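Local coordinates for protein superoxide dismutase (Porphyromonas gingivalis, PDB 1UES) that dismutates superoxide radicals into oxygen and hydrogen peroxide by cycling the oxidation state of a manganese or iron ion bound in each subunit of its homodimer, at residues A[17-22]-A[179-184]. The protein carries 1 engineered substitution. Sequence-based numbering, arbitrary orientation.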
loop_
_atom_site.group_PDB
_atom_site.type_symbol
_atom_site.label_atom_id
_atom_site.label_comp_id
_atom_site.label_asym_id
_atom_site.label_seq_id
_atom_site.Cartn_x
_atom_site.Cartn_y
_atom_site.Cartn_z
ATOM N N PRO A 17 -8.529 -2.269 21.242
ATOM C CA PRO A 17 -8.725 -2.840 19.906
ATOM C C PRO A 17 -8.266 -2.072 18.673
ATOM O O PRO A 17 -8.282 -2.631 17.561
ATOM C CB PRO A 17 -10.219 -2.994 19.838
ATOM C CG PRO A 17 -10.693 -1.746 20.488
ATOM C CD PRO A 17 -9.744 -1.553 21.669
ATOM N N VAL A 18 -7.875 -0.825 18.878
ATOM C CA VAL A 18 -7.485 0.087 17.794
ATOM C C VAL A 18 -6.283 -0.440 16.996
ATOM O O VAL A 18 -6.251 -0.346 15.763
ATOM C CB VAL A 18 -7.243 1.501 18.363
ATOM C CG1 VAL A 18 -6.914 2.478 17.213
ATOM C CG2 VAL A 18 -8.505 1.977 19.126
ATOM N N ILE A 19 -5.295 -0.940 17.724
ATOM C CA ILE A 19 -4.142 -1.606 17.125
ATOM C C ILE A 19 -4.088 -2.830 18.045
ATOM O O ILE A 19 -3.620 -2.747 19.181
ATOM C CB ILE A 19 -2.830 -0.780 17.216
ATOM C CG1 ILE A 19 -3.004 0.533 16.446
ATOM C CG2 ILE A 19 -1.668 -1.560 16.549
ATOM C CD1 ILE A 19 -1.765 1.422 16.418
ATOM N N SER A 20 -4.626 -3.938 17.543
ATOM C CA SER A 20 -4.733 -5.189 18.286
ATOM C C SER A 20 -3.383 -5.793 18.587
ATOM O O SER A 20 -2.368 -5.408 18.010
ATOM C CB SER A 20 -5.558 -6.200 17.503
ATOM O OG SER A 20 -4.797 -6.688 16.415
ATOM N N LYS A 21 -3.390 -6.758 19.491
ATOM C CA LYS A 21 -2.176 -7.445 19.876
ATOM C C LYS A 21 -1.603 -8.137 18.634
ATOM O O LYS A 21 -0.399 -8.128 18.412
ATOM C CB LYS A 21 -2.471 -8.463 20.987
ATOM C CG LYS A 21 -1.451 -9.583 21.041
ATOM C CD LYS A 21 -1.759 -10.632 22.111
ATOM C CE LYS A 21 -0.491 -11.489 22.379
ATOM N NZ LYS A 21 0.322 -10.865 23.457
ATOM N N GLU A 22 -2.474 -8.707 17.812
ATOM C CA GLU A 22 -2.045 -9.396 16.612
ATOM C C GLU A 22 -1.417 -8.395 15.641
ATOM O O GLU A 22 -0.390 -8.676 15.017
ATOM C CB GLU A 22 -3.253 -10.106 15.976
ATOM C CG GLU A 22 -3.838 -11.260 16.846
ATOM C CD GLU A 22 -4.908 -10.840 17.908
ATOM O OE1 GLU A 22 -5.189 -9.625 18.136
ATOM O OE2 GLU A 22 -5.482 -11.780 18.551
ATOM N N TRP A 179 -7.491 8.357 17.437
ATOM C CA TRP A 179 -7.462 9.463 18.395
ATOM C C TRP A 179 -7.542 9.025 19.848
ATOM O O TRP A 179 -6.982 9.685 20.747
ATOM C CB TRP A 179 -8.575 10.452 18.071
ATOM C CG TRP A 179 -8.494 10.982 16.706
ATOM C CD1 TRP A 179 -9.282 10.628 15.636
ATOM C CD2 TRP A 179 -7.556 11.950 16.208
ATOM N NE1 TRP A 179 -8.884 11.318 14.514
ATOM C CE2 TRP A 179 -7.832 12.130 14.834
ATOM C CE3 TRP A 179 -6.503 12.681 16.794
ATOM C CZ2 TRP A 179 -7.101 13.010 14.025
ATOM C CZ3 TRP A 179 -5.769 13.568 15.970
ATOM C CH2 TRP A 179 -6.078 13.714 14.612
ATOM N N SER A 180 -8.204 7.896 20.088
ATOM C CA SER A 180 -8.363 7.379 21.428
ATOM C C SER A 180 -7.065 6.860 22.057
ATOM O O SER A 180 -7.002 6.694 23.273
ATOM C CB SER A 180 -9.439 6.284 21.448
ATOM O OG SER A 180 -8.984 5.061 20.867
ATOM N N ILE A 181 -6.032 6.592 21.251
ATOM C CA ILE A 181 -4.772 6.115 21.835
ATOM C C ILE A 181 -3.610 7.099 21.717
ATOM O O ILE A 181 -2.475 6.780 22.089
ATOM C CB ILE A 181 -4.308 4.778 21.230
ATOM C CG1 ILE A 181 -4.301 4.839 19.709
ATOM C CG2 ILE A 181 -5.206 3.641 21.754
ATOM C CD1 ILE A 181 -3.710 3.603 19.066
ATOM N N VAL A 182 -3.879 8.278 21.187
ATOM C CA VAL A 182 -2.817 9.268 21.072
ATOM C C VAL A 182 -2.475 9.823 22.454
ATOM O O VAL A 182 -3.362 10.232 23.202
ATOM C CB VAL A 182 -3.262 10.439 20.155
ATOM C CG1 VAL A 182 -2.260 11.595 20.206
ATOM C CG2 VAL A 182 -3.401 9.928 18.728
ATOM N N ASP A 183 -1.199 9.822 22.802
ATOM C CA ASP A 183 -0.773 10.401 24.075
ATOM C C ASP A 183 -0.332 11.819 23.719
ATOM O O ASP A 183 0.763 12.029 23.200
ATOM C CB ASP A 183 0.391 9.623 24.665
ATOM C CG ASP A 183 0.813 10.162 26.017
ATOM O OD1 ASP A 183 1.463 9.420 26.779
ATOM O OD2 ASP A 183 0.478 11.326 26.310
ATOM N N TRP A 184 -1.190 12.800 23.976
ATOM C CA TRP A 184 -0.834 14.165 23.623
ATOM C C TRP A 184 0.369 14.719 24.381
ATOM O O TRP A 184 0.994 15.670 23.912
ATOM C CB TRP A 184 -2.045 15.089 23.761
ATOM C CG TRP A 184 -3.020 14.840 22.623
ATOM C CD1 TRP A 184 -4.166 14.097 22.680
ATOM C CD2 TRP A 184 -2.861 15.234 21.255
ATOM N NE1 TRP A 184 -4.729 13.997 21.429
ATOM C CE2 TRP A 184 -3.952 14.685 20.532
ATOM C CE3 TRP A 184 -1.901 15.996 20.563
ATOM C CZ2 TRP A 184 -4.113 14.872 19.153
ATOM C CZ3 TRP A 184 -2.057 16.182 19.177
ATOM C CH2 TRP A 184 -3.163 15.617 18.489
#
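Val-18 and Ile-19 meet Ile-181 where the alpha-hairpin domain of the iron/manganese superoxide dismutase fold packs against its C-terminal domain. The first two belong to the loop that leads into helix 21-42; Ile-181 sits in the connection between helices 171-178 and 184-190. The tight part converges on a single methyl, Ile-181 CD1, which lies 3.9 Å from Val-18 CG1 and 3.9 Å from Ile-19 CD1. The side chains of Val-18 and Ile-181 run antiparallel alongside each other, while that of Ile-19 lies roughly perpendicular to the Ile-181 chain. Branched aliphatic residues suit this buried junction: each valine methyl can serve a different neighbour, and isoleucine adds a longer arm. In Ile-181 that arm, CG1, is tucked over the backbone, flanked by both N and C (chi1 51°), and the chain then runs out extended, carrying CD1 across to the other loop. Ile-19 also places the contact close to the active site, its side chain about 5 Å from that of the manganese ligand His-27. Just beyond, Ser-20 caps helix 21-42 by accepting a hydrogen bond from Thr-23 N.

The looser side lies toward solvent, at exposed Ser-180. Serine fits this border, since its hydroxyl is hydrogen-bonded to the carbonyl oxygen of Asp-177 in the preceding helix and still borders the valine, with OG 3.6 Å from Val-18 CG2.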